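Local coordinates for protein beta-galacturonidase (Eisenbergiella tayi, PDB 6NCW) that hydrolyses beta-galacturonides as a glycoside hydrolase of family 2 and may also have beta-glucuronidase activity, at residues S307-H312 with G506-Q511; G327-E332 with S369-G374; S483-V488 with P541-E546; A363-P368 with P402-S407. All blocks are in the same frame, centred on the assembly; numbering follows the deposited sequence.

Interaction 1: residues S307-H312 with G506-Q511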
# COMPACT_ATOMS: atom_id res chain seq x y z
N SER A 307 26.23 -16.49 5.64
CA SER A 307 26.86 -16.50 4.33
C SER A 307 26.03 -15.73 3.31
O SER A 307 24.80 -15.64 3.42
CB SER A 307 27.11 -17.93 3.87
OG SER A 307 27.87 -17.96 2.68
N ILE A 308 26.72 -15.16 2.33
CA ILE A 308 26.10 -14.44 1.22
C ILE A 308 26.67 -14.97 -0.09
O ILE A 308 27.85 -15.33 -0.16
CB ILE A 308 26.31 -12.92 1.34
CG1 ILE A 308 25.45 -12.37 2.47
CG2 ILE A 308 25.99 -12.21 0.03
CD1 ILE A 308 25.83 -10.99 2.85
N ARG A 309 25.83 -15.03 -1.10
CA ARG A 309 26.18 -15.42 -2.45
C ARG A 309 25.96 -14.21 -3.35
O ARG A 309 24.86 -13.64 -3.37
CB ARG A 309 25.32 -16.62 -2.89
CG ARG A 309 25.45 -16.97 -4.34
CD ARG A 309 24.77 -18.26 -4.76
NE ARG A 309 24.92 -18.32 -6.22
CZ ARG A 309 23.93 -18.41 -7.10
NH1 ARG A 309 22.67 -18.58 -6.69
NH2 ARG A 309 24.22 -18.38 -8.40
N THR A 310 27.00 -13.81 -4.09
CA THR A 310 26.99 -12.58 -4.90
C THR A 310 26.31 -12.82 -6.27
O THR A 310 26.94 -12.82 -7.33
CB THR A 310 28.43 -12.08 -5.10
OG1 THR A 310 29.16 -13.03 -5.90
CG2 THR A 310 29.17 -11.93 -3.78
N VAL A 311 24.99 -12.98 -6.24
CA VAL A 311 24.25 -13.11 -7.50
C VAL A 311 24.25 -11.79 -8.26
O VAL A 311 23.95 -10.73 -7.68
CB VAL A 311 22.81 -13.58 -7.24
CG1 VAL A 311 22.82 -15.01 -6.66
CG2 VAL A 311 22.06 -12.60 -6.28
N HIS A 312 24.60 -11.81 -9.55
CA HIS A 312 25.33 -12.88 -10.26
C HIS A 312 26.58 -12.23 -10.88
O HIS A 312 26.75 -12.21 -12.10
CB HIS A 312 24.50 -13.53 -11.36
CG HIS A 312 23.27 -14.23 -10.86
ND1 HIS A 312 23.33 -15.38 -10.11
CD2 HIS A 312 21.96 -13.93 -11.00
CE1 HIS A 312 22.10 -15.78 -9.82
NE2 HIS A 312 21.25 -14.92 -10.35
N GLY A 506 23.95 -27.07 2.98
CA GLY A 506 23.17 -25.89 3.33
C GLY A 506 22.53 -25.27 2.10
O GLY A 506 22.37 -25.92 1.07
N VAL A 507 22.19 -23.98 2.23
CA VAL A 507 21.24 -23.32 1.33
C VAL A 507 21.55 -21.83 1.26
O VAL A 507 21.96 -21.22 2.25
CB VAL A 507 19.78 -23.55 1.81
CG1 VAL A 507 19.61 -23.06 3.25
CG2 VAL A 507 18.79 -22.80 0.91
N TYR A 508 21.34 -21.24 0.07
CA TYR A 508 21.19 -19.79 -0.09
C TYR A 508 19.76 -19.51 -0.51
O TYR A 508 19.31 -19.95 -1.57
CB TYR A 508 22.15 -19.19 -1.11
CG TYR A 508 23.59 -19.23 -0.71
CD1 TYR A 508 24.42 -20.25 -1.18
CD2 TYR A 508 24.13 -18.27 0.14
CE1 TYR A 508 25.76 -20.32 -0.81
CE2 TYR A 508 25.46 -18.33 0.52
CZ TYR A 508 26.27 -19.36 0.05
OH TYR A 508 27.60 -19.43 0.42
N ILE A 509 19.04 -18.78 0.34
CA ILE A 509 17.71 -18.31 -0.01
C ILE A 509 17.79 -17.35 -1.19
O ILE A 509 18.62 -16.42 -1.22
CB ILE A 509 17.05 -17.65 1.21
CG1 ILE A 509 16.71 -18.74 2.25
CG2 ILE A 509 15.77 -16.94 0.79
CD1 ILE A 509 16.45 -18.23 3.63
N TRP A 510 16.92 -17.56 -2.17
CA TRP A 510 16.67 -16.56 -3.20
C TRP A 510 15.42 -15.80 -2.76
O TRP A 510 14.32 -16.36 -2.79
CB TRP A 510 16.45 -17.19 -4.58
CG TRP A 510 16.21 -16.10 -5.57
CD1 TRP A 510 15.02 -15.48 -5.84
CD2 TRP A 510 17.21 -15.40 -6.35
NE1 TRP A 510 15.21 -14.47 -6.76
CE2 TRP A 510 16.54 -14.40 -7.09
CE3 TRP A 510 18.60 -15.55 -6.51
CZ2 TRP A 510 17.21 -13.54 -7.97
CZ3 TRP A 510 19.27 -14.70 -7.39
CH2 TRP A 510 18.56 -13.70 -8.11
N GLN A 511 15.57 -14.53 -2.35
CA GLN A 511 16.82 -13.80 -2.25
C GLN A 511 16.66 -12.81 -1.10
O GLN A 511 15.62 -12.76 -0.47
CB GLN A 511 17.20 -13.09 -3.57
CG GLN A 511 16.21 -12.01 -4.00
CD GLN A 511 16.70 -11.18 -5.19
OE1 GLN A 511 17.90 -10.83 -5.29
NE2 GLN A 511 15.77 -10.86 -6.11
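R309 lays CB over one face of the Y508 ring, a CH-pi contact 3.7 Å from CB to the ring centroid. The Y508 hydroxyl lies 2.7 Å from S307, OH to OG, and the backbone of I308 closes on the ring at CE2. Further along, the edge of W510 meets V311, CZ3 to CG1 3.6 Å, and the same CZ3 lies 3.6 Å from H312 NE2. The H312 and W510 rings are inclined by only 11°, yet displaced so far that little of one lies over the other. With CG anti to the backbone N (chi1 171°) and an extended chain, R309 carries its guanidinium past Y508, where V311 CG1 sits 3.5 Å above the guanidinium plane. Strands 307-309 and 504-509 are not sheet neighbours in this TIM barrel: strand 268-276 pairs with both. Segments 307-312 and 506-511 thus meet mostly through apolar and ring contacts, with one hydroxyl pair. The polar ends serve the galacturonate site: R309 reaches the binding residues N377 and E465 and forms a salt bridge with E333, W510 NE1 bonds N530, and H312, itself a binding residue, is held at ND1 by E333 while NE2 bonds a glycerol.

Interaction 2: residues G327-E332 with S369-G374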
# COMPACT_ATOMS: atom_id res chain seq x y z
N GLY A 327 33.02 -11.90 9.62
CA GLY A 327 33.00 -13.35 9.63
C GLY A 327 31.91 -13.95 8.77
O GLY A 327 31.42 -15.04 9.07
N ILE A 328 31.50 -13.25 7.72
CA ILE A 328 30.44 -13.72 6.83
C ILE A 328 31.09 -14.42 5.65
O ILE A 328 31.96 -13.86 4.99
CB ILE A 328 29.55 -12.54 6.38
CG1 ILE A 328 28.83 -11.93 7.60
CG2 ILE A 328 28.55 -12.98 5.32
CD1 ILE A 328 28.15 -10.60 7.34
N LEU A 329 30.68 -15.67 5.38
CA LEU A 329 31.24 -16.43 4.27
C LEU A 329 30.63 -16.00 2.94
O LEU A 329 29.43 -15.73 2.85
CB LEU A 329 31.02 -17.93 4.50
CG LEU A 329 31.68 -18.46 5.79
CD1 LEU A 329 31.07 -19.79 6.20
CD2 LEU A 329 33.19 -18.56 5.58
N VAL A 330 31.46 -15.95 1.91
CA VAL A 330 31.06 -15.43 0.62
C VAL A 330 31.29 -16.49 -0.45
O VAL A 330 32.39 -17.05 -0.57
CB VAL A 330 31.80 -14.12 0.27
CG1 VAL A 330 31.46 -13.67 -1.14
CG2 VAL A 330 31.40 -13.03 1.25
N TRP A 331 30.25 -16.78 -1.21
CA TRP A 331 30.35 -17.36 -2.54
C TRP A 331 30.39 -16.20 -3.52
O TRP A 331 29.43 -15.42 -3.59
CB TRP A 331 29.14 -18.28 -2.78
CG TRP A 331 28.83 -18.70 -4.21
CD1 TRP A 331 28.72 -17.88 -5.31
CD2 TRP A 331 28.51 -20.01 -4.66
NE1 TRP A 331 28.39 -18.63 -6.42
CE2 TRP A 331 28.26 -19.94 -6.05
CE3 TRP A 331 28.39 -21.26 -4.02
CZ2 TRP A 331 27.91 -21.06 -6.81
CZ3 TRP A 331 28.07 -22.37 -4.79
CH2 TRP A 331 27.81 -22.26 -6.17
N GLU A 332 31.50 -16.04 -4.25
CA GLU A 332 31.57 -15.03 -5.30
C GLU A 332 31.63 -15.72 -6.66
O GLU A 332 32.32 -16.73 -6.81
CB GLU A 332 32.77 -14.09 -5.11
CG GLU A 332 32.79 -12.95 -6.13
CD GLU A 332 33.75 -11.80 -5.80
OE1 GLU A 332 33.26 -10.66 -5.59
OE2 GLU A 332 34.99 -12.01 -5.77
N SER A 369 36.85 -14.06 3.55
CA SER A 369 35.43 -14.41 3.51
C SER A 369 35.11 -15.28 2.31
O SER A 369 34.23 -16.15 2.38
CB SER A 369 34.57 -13.15 3.49
OG SER A 369 34.86 -12.37 2.34
N ILE A 370 35.79 -15.05 1.19
CA ILE A 370 35.50 -15.80 -0.03
C ILE A 370 35.99 -17.22 0.16
O ILE A 370 37.20 -17.45 0.25
CB ILE A 370 36.15 -15.16 -1.25
CG1 ILE A 370 35.59 -13.75 -1.50
CG2 ILE A 370 35.90 -16.04 -2.46
CD1 ILE A 370 36.43 -12.97 -2.49
N TYR A 371 35.07 -18.19 0.23
CA TYR A 371 35.47 -19.57 0.41
C TYR A 371 35.28 -20.42 -0.83
O TYR A 371 35.79 -21.55 -0.88
CB TYR A 371 34.72 -20.20 1.60
CG TYR A 371 33.29 -20.54 1.28
CD1 TYR A 371 32.29 -19.57 1.31
CD2 TYR A 371 32.94 -21.85 0.94
CE1 TYR A 371 30.98 -19.89 1.02
CE2 TYR A 371 31.64 -22.18 0.64
CZ TYR A 371 30.67 -21.20 0.67
OH TYR A 371 29.40 -21.55 0.35
N ILE A 372 34.61 -19.91 -1.86
CA ILE A 372 34.32 -20.69 -3.06
C ILE A 372 34.16 -19.74 -4.24
O ILE A 372 33.65 -18.63 -4.10
CB ILE A 372 33.07 -21.56 -2.84
CG1 ILE A 372 32.85 -22.51 -4.01
CG2 ILE A 372 31.85 -20.68 -2.60
CD1 ILE A 372 31.80 -23.55 -3.74
N TRP A 373 34.62 -20.18 -5.42
CA TRP A 373 34.39 -19.46 -6.66
C TRP A 373 33.26 -20.11 -7.45
O TRP A 373 33.28 -21.32 -7.67
CB TRP A 373 35.65 -19.42 -7.54
CG TRP A 373 36.87 -18.76 -6.92
CD1 TRP A 373 38.07 -19.36 -6.64
CD2 TRP A 373 37.02 -17.38 -6.56
NE1 TRP A 373 38.95 -18.44 -6.12
CE2 TRP A 373 38.34 -17.22 -6.05
CE3 TRP A 373 36.18 -16.27 -6.60
CZ2 TRP A 373 38.82 -15.99 -5.58
CZ3 TRP A 373 36.65 -15.05 -6.14
CH2 TRP A 373 37.96 -14.92 -5.64
N GLY A 374 32.32 -19.30 -7.93
CA GLY A 374 31.26 -19.82 -8.77
C GLY A 374 31.38 -19.34 -10.20
O GLY A 374 31.99 -18.30 -10.46
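W331 and I372 form the apolar centre on one face of this parallel strand pair, with W331 CB 3.6 Å from I372 CG2 and I372 CD1 reaching the six-membered ring. On the other face V330 meets I370, CG1 to CG1 at 4.1 Å. L329 CB packs against Y371 CD1 at 3.8 Å. CG of Y371 stands between its backbone N and carbonyl carbon (chi1 76°), a setting that brings the ring beside the V330 carbonyl. The backbones of strands 329-333 and 370-374, adjacent in the TIM barrel, are joined by V330 N to S369 O (2.8 Å), Y371 N to V330 O and G374 N to E332 O, with a weak bond from E332 N to I372 O. Between the V330-I370 and E332-W373 pairs the second strand has one residue more than the first, a beta bulge around Y371. At the polar edge, E332 runs alongside W373: its OE2 meets the ring edge at CZ3, 3.5 Å away, with carboxylate and ring planes 15° apart. OE1 accepts from N315 N, whereas OE2 approaches H364 ND1 at a modelled separation too short to be trusted. Other polar ends have partners elsewhere, W331 at E333, S369 at D324, Y371 at Y508 and W373 at D401. Across the pair itself, cohesion thus comes from backbone bonds and apolar surface.

Interaction 3: residues S483-V488 with P541-E546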
# COMPACT_ATOMS: atom_id res chain seq x y z
N SER A 483 0.93 -13.54 -2.28
CA SER A 483 0.66 -13.02 -0.95
C SER A 483 1.82 -13.34 -0.00
O SER A 483 2.53 -14.34 -0.16
CB SER A 483 -0.64 -13.60 -0.37
OG SER A 483 -0.52 -14.97 -0.02
N GLU A 484 1.98 -12.49 1.01
CA GLU A 484 3.00 -12.71 2.02
C GLU A 484 2.72 -13.98 2.82
O GLU A 484 3.67 -14.64 3.26
CB GLU A 484 3.09 -11.50 2.95
CG GLU A 484 3.68 -10.25 2.29
CD GLU A 484 3.96 -9.14 3.29
OE1 GLU A 484 4.81 -9.35 4.19
OE2 GLU A 484 3.32 -8.05 3.19
N GLU A 485 1.45 -14.30 3.07
CA GLU A 485 1.13 -15.54 3.79
C GLU A 485 1.62 -16.75 3.03
O GLU A 485 2.22 -17.66 3.61
CB GLU A 485 -0.36 -15.65 4.04
CG GLU A 485 -0.88 -14.61 4.98
CD GLU A 485 -1.50 -13.42 4.24
OE1 GLU A 485 -1.27 -13.27 3.01
OE2 GLU A 485 -2.22 -12.64 4.90
N TYR A 486 1.38 -16.80 1.72
CA TYR A 486 1.86 -17.96 1.00
C TYR A 486 3.38 -18.05 1.08
O TYR A 486 3.94 -19.14 1.19
CB TYR A 486 1.41 -17.96 -0.46
CG TYR A 486 1.88 -19.23 -1.13
CD1 TYR A 486 3.09 -19.28 -1.83
CD2 TYR A 486 1.14 -20.40 -1.01
CE1 TYR A 486 3.53 -20.46 -2.42
CE2 TYR A 486 1.57 -21.57 -1.60
CZ TYR A 486 2.77 -21.60 -2.31
OH TYR A 486 3.19 -22.78 -2.88
N GLN A 487 4.07 -16.91 0.99
CA GLN A 487 5.53 -16.95 1.03
C GLN A 487 6.01 -17.51 2.36
O GLN A 487 7.04 -18.20 2.41
CB GLN A 487 6.13 -15.57 0.79
CG GLN A 487 7.66 -15.60 0.74
CD GLN A 487 8.30 -14.22 0.76
OE1 GLN A 487 7.94 -13.36 1.59
NE2 GLN A 487 9.25 -13.99 -0.14
N VAL A 488 5.30 -17.20 3.45
CA VAL A 488 5.62 -17.76 4.75
C VAL A 488 5.60 -19.28 4.69
O VAL A 488 6.55 -19.95 5.10
CB VAL A 488 4.64 -17.24 5.82
CG1 VAL A 488 4.69 -18.13 7.09
CG2 VAL A 488 4.93 -15.79 6.15
N PRO A 541 10.76 -5.72 6.28
CA PRO A 541 10.63 -7.19 6.41
C PRO A 541 9.23 -7.67 6.03
O PRO A 541 8.23 -7.15 6.51
CB PRO A 541 10.94 -7.45 7.90
CG PRO A 541 10.86 -6.11 8.58
CD PRO A 541 11.12 -5.05 7.54
N LYS A 542 9.18 -8.64 5.12
CA LYS A 542 7.93 -9.32 4.79
C LYS A 542 7.59 -10.31 5.91
O LYS A 542 8.39 -10.53 6.82
CB LYS A 542 8.05 -10.04 3.45
CG LYS A 542 8.29 -9.12 2.26
CD LYS A 542 8.40 -9.90 0.96
CE LYS A 542 9.05 -9.03 -0.13
NZ LYS A 542 9.33 -9.78 -1.35
N LEU A 543 6.39 -10.90 5.85
CA LEU A 543 6.01 -11.83 6.92
C LEU A 543 7.00 -12.99 7.02
O LEU A 543 7.39 -13.38 8.12
CB LEU A 543 4.58 -12.35 6.72
CG LEU A 543 3.40 -11.37 6.76
CD1 LEU A 543 2.09 -12.10 6.47
CD2 LEU A 543 3.31 -10.70 8.12
N ALA A 544 7.44 -13.53 5.87
CA ALA A 544 8.39 -14.63 5.85
C ALA A 544 9.71 -14.31 6.56
O ALA A 544 10.49 -15.23 6.81
CB ALA A 544 8.70 -15.04 4.40
N TYR A 545 9.97 -13.05 6.89
CA TYR A 545 11.21 -12.72 7.57
C TYR A 545 11.32 -13.47 8.90
O TYR A 545 12.39 -13.98 9.25
CB TYR A 545 11.28 -11.21 7.76
CG TYR A 545 12.51 -10.60 8.41
CD1 TYR A 545 12.74 -10.72 9.78
CD2 TYR A 545 13.38 -9.81 7.66
CE1 TYR A 545 13.82 -10.12 10.37
CE2 TYR A 545 14.46 -9.20 8.24
CZ TYR A 545 14.68 -9.36 9.58
OH TYR A 545 15.77 -8.74 10.14
N GLU A 546 10.20 -13.59 9.62
CA GLU A 546 10.24 -14.26 10.92
C GLU A 546 10.39 -15.78 10.77
O GLU A 546 10.93 -16.43 11.66
CB GLU A 546 8.99 -13.92 11.73
CG GLU A 546 8.92 -12.45 12.14
CD GLU A 546 10.13 -12.02 12.97
OE1 GLU A 546 10.74 -10.96 12.67
OE2 GLU A 546 10.49 -12.77 13.91
O HOH W 1 6.05 -13.10 3.46
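A544 N, E484 O and Q487 OE1 share one water, which accepts from A544 N at 2.8 Å. The same water donates to E484 O and, at 2.7 Å, to Q487 OE1. In the TIM-barrel domain this bridge joins the first turn of helix 484-500 to the segment that leads into helix 544-553. S483 is the N-cap of helix 484-500, its OG accepting from Y486 N. Beside the water, E484 makes the direct polar bond: L543 N donates to E484 OE1 at 2.8 Å, nearly along the C-O axis of the carboxylate, with an N-H...O angle of 144°. The other carboxylate oxygen of E484, OE2, accepts from G473 N and forms a salt bridge with R475 of the second subunit, so this one side chain links the contact to the subunit interface. L543 crosses E484 at about a right angle and lays CD1 3.7 Å from E484 CB. Q487, extended with CG anti to the backbone N (chi1 -177°), brings OE1 against A544 CB and K542 CD. Beyond the contact, Q487 NE2 bonds A468 O and K542 NZ forms a salt bridge with D514, while the Q487 side chain comes within about 5 Å of that of K532, which binds galacturonate. V488 completes the contact with a single methyl, CG2, set 3.5 Å from L543 CB and 3.4 Å from A544 N.

Interaction 4: residues A363-P368 with P402-S407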
# COMPACT_ATOMS: atom_id res chain seq x y z
N ALA A 363 41.97 -9.43 -8.14
CA ALA A 363 41.66 -8.35 -7.22
C ALA A 363 41.26 -8.86 -5.84
O ALA A 363 41.61 -8.24 -4.82
CB ALA A 363 40.55 -7.48 -7.80
N HIS A 364 40.55 -9.99 -5.78
CA HIS A 364 39.87 -10.46 -4.58
C HIS A 364 40.56 -11.63 -3.90
O HIS A 364 40.05 -12.15 -2.91
CB HIS A 364 38.43 -10.88 -4.91
CG HIS A 364 37.58 -9.75 -5.41
ND1 HIS A 364 36.27 -9.93 -5.81
CD2 HIS A 364 37.85 -8.43 -5.58
CE1 HIS A 364 35.77 -8.76 -6.20
NE2 HIS A 364 36.71 -7.84 -6.07
N TYR A 365 41.74 -12.04 -4.39
CA TYR A 365 42.41 -13.25 -3.92
C TYR A 365 42.51 -13.31 -2.40
O TYR A 365 42.42 -14.40 -1.81
CB TYR A 365 43.82 -13.33 -4.52
CG TYR A 365 44.49 -14.65 -4.23
CD1 TYR A 365 44.41 -15.71 -5.14
CD2 TYR A 365 45.18 -14.86 -3.04
CE1 TYR A 365 45.02 -16.94 -4.87
CE2 TYR A 365 45.78 -16.07 -2.76
CZ TYR A 365 45.70 -17.11 -3.68
OH TYR A 365 46.31 -18.32 -3.39
N ASN A 366 42.72 -12.17 -1.75
CA ASN A 366 43.11 -12.17 -0.35
C ASN A 366 41.94 -12.22 0.63
O ASN A 366 42.19 -12.36 1.83
CB ASN A 366 43.95 -10.93 -0.03
CG ASN A 366 45.31 -10.97 -0.71
OD1 ASN A 366 45.94 -12.01 -0.77
ND2 ASN A 366 45.75 -9.83 -1.24
N HIS A 367 40.70 -12.07 0.16
CA HIS A 367 39.56 -11.94 1.08
C HIS A 367 39.30 -13.25 1.79
O HIS A 367 38.90 -14.22 1.14
CB HIS A 367 38.30 -11.47 0.33
CG HIS A 367 38.33 -10.02 -0.05
ND1 HIS A 367 38.01 -9.01 0.84
CD2 HIS A 367 38.67 -9.41 -1.21
CE1 HIS A 367 38.15 -7.84 0.24
NE2 HIS A 367 38.55 -8.06 -1.00
N PRO A 368 39.53 -13.35 3.10
CA PRO A 368 39.23 -14.62 3.79
C PRO A 368 37.77 -15.01 3.72
O PRO A 368 37.46 -16.21 3.83
CB PRO A 368 39.67 -14.34 5.23
CG PRO A 368 39.52 -12.82 5.36
CD PRO A 368 39.98 -12.30 4.03
N PRO A 402 44.66 -22.14 -7.05
CA PRO A 402 44.58 -23.60 -7.00
C PRO A 402 44.00 -24.17 -5.71
O PRO A 402 43.87 -25.40 -5.61
CB PRO A 402 46.05 -24.02 -7.18
CG PRO A 402 46.84 -22.87 -6.67
CD PRO A 402 46.05 -21.64 -7.00
N TYR A 403 43.61 -23.34 -4.74
CA TYR A 403 43.27 -23.83 -3.41
C TYR A 403 41.77 -23.78 -3.09
O TYR A 403 41.24 -24.76 -2.55
CB TYR A 403 44.07 -23.05 -2.36
CG TYR A 403 45.56 -23.11 -2.66
CD1 TYR A 403 46.27 -21.98 -3.05
CD2 TYR A 403 46.24 -24.32 -2.60
CE1 TYR A 403 47.64 -22.05 -3.34
CE2 TYR A 403 47.60 -24.40 -2.88
CZ TYR A 403 48.29 -23.28 -3.26
OH TYR A 403 49.64 -23.38 -3.54
N ARG A 404 41.07 -22.69 -3.42
CA ARG A 404 39.65 -22.62 -3.10
C ARG A 404 38.82 -23.58 -3.95
O ARG A 404 39.12 -23.80 -5.13
CB ARG A 404 39.11 -21.21 -3.31
CG ARG A 404 39.47 -20.18 -2.25
CD ARG A 404 38.93 -18.85 -2.71
NE ARG A 404 39.04 -17.77 -1.74
CZ ARG A 404 40.00 -16.84 -1.75
NH1 ARG A 404 40.95 -16.89 -2.68
NH2 ARG A 404 40.00 -15.87 -0.85
N PRO A 405 37.76 -24.15 -3.39
CA PRO A 405 36.84 -24.96 -4.20
C PRO A 405 36.09 -24.12 -5.22
O PRO A 405 36.00 -22.89 -5.11
CB PRO A 405 35.89 -25.56 -3.15
CG PRO A 405 35.92 -24.60 -2.03
CD PRO A 405 37.34 -24.06 -1.98
N ARG A 406 35.56 -24.80 -6.23
CA ARG A 406 34.79 -24.17 -7.30
C ARG A 406 33.45 -24.85 -7.45
O ARG A 406 33.28 -26.02 -7.07
CB ARG A 406 35.53 -24.23 -8.64
CG ARG A 406 36.99 -23.80 -8.57
CD ARG A 406 37.79 -24.39 -9.75
NE ARG A 406 38.00 -25.82 -9.58
CZ ARG A 406 38.61 -26.60 -10.47
NH1 ARG A 406 39.07 -26.10 -11.60
NH2 ARG A 406 38.75 -27.89 -10.21
N SER A 407 32.49 -24.13 -8.04
CA SER A 407 31.15 -24.66 -8.26
C SER A 407 30.44 -23.80 -9.31
O SER A 407 31.01 -22.86 -9.87
CB SER A 407 30.35 -24.70 -6.96
OG SER A 407 29.21 -25.54 -7.07
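The type I beta turn H364-H367, which leads from helix 349-364 toward strand 370-374 of the TIM barrel, is gripped by an arginine from the loop before strand 406-410. Its internal bond runs from H367 N to H364 O, and its second residue, Y365, offers its carbonyl to R404. NH1 and NH2 of R404 both donate to Y365 O, each at 3.0 Å, an end-on grip on a single oxygen that lies in the guanidinium plane. Both nitrogens come from the same face of the carbonyl plane, NH1 tilted 21° from it and NH2 well above it at 50°. NH2 adds a weak bond to H367 O at 2.8 Å. An extended chain from CG to NE carries the guanidinium across to the turn, and outside partners fix its rotation: NE donates to I370 O and NH1 forms a salt bridge with D401. NH1 also lies over one face of the Y365 ring, but with R404 CZ 5.6 Å from the ring centroid any cation-pi attraction is weak. The Y365 hydroxyl points at the edge of the Y403 ring, OH to CD1 3.7 Å, and bonds T158 OG1; N366 bonds I155 and F157 of the same strand, 150-162. An arginine that donates to backbone carbonyls here ties a helix-to-strand turn to the loop entering the next parallel strand, within the repeating beta-alpha topology of a TIM barrel.

How the interactions relate
Interactions 1, 2 and 4 follow one another around the barrel sheet, whereas interaction 3 lies on helices outside it. The centres of interactions 1 and 2 are about 10 Å apart, and they touch through S307 OG to L329 O (2.7 Å) and Y508 OH to Y371 OH (2.8 Å). Interactions 2 and 4, with centres about 8 Å apart, also pack I372 CG1 on P405 O at 3.4 Å. Interaction 3 is about 18 Å from interaction 1, centre to centre, although helix 484-500 leads directly into strand 504-509. Interaction 1 holds the galacturonate-binding H312, its side chain about 3 Å from a glycerol probably from the crystallisation liquor; interaction 3 approaches the pocket at K532, and interaction 4 lies away from it.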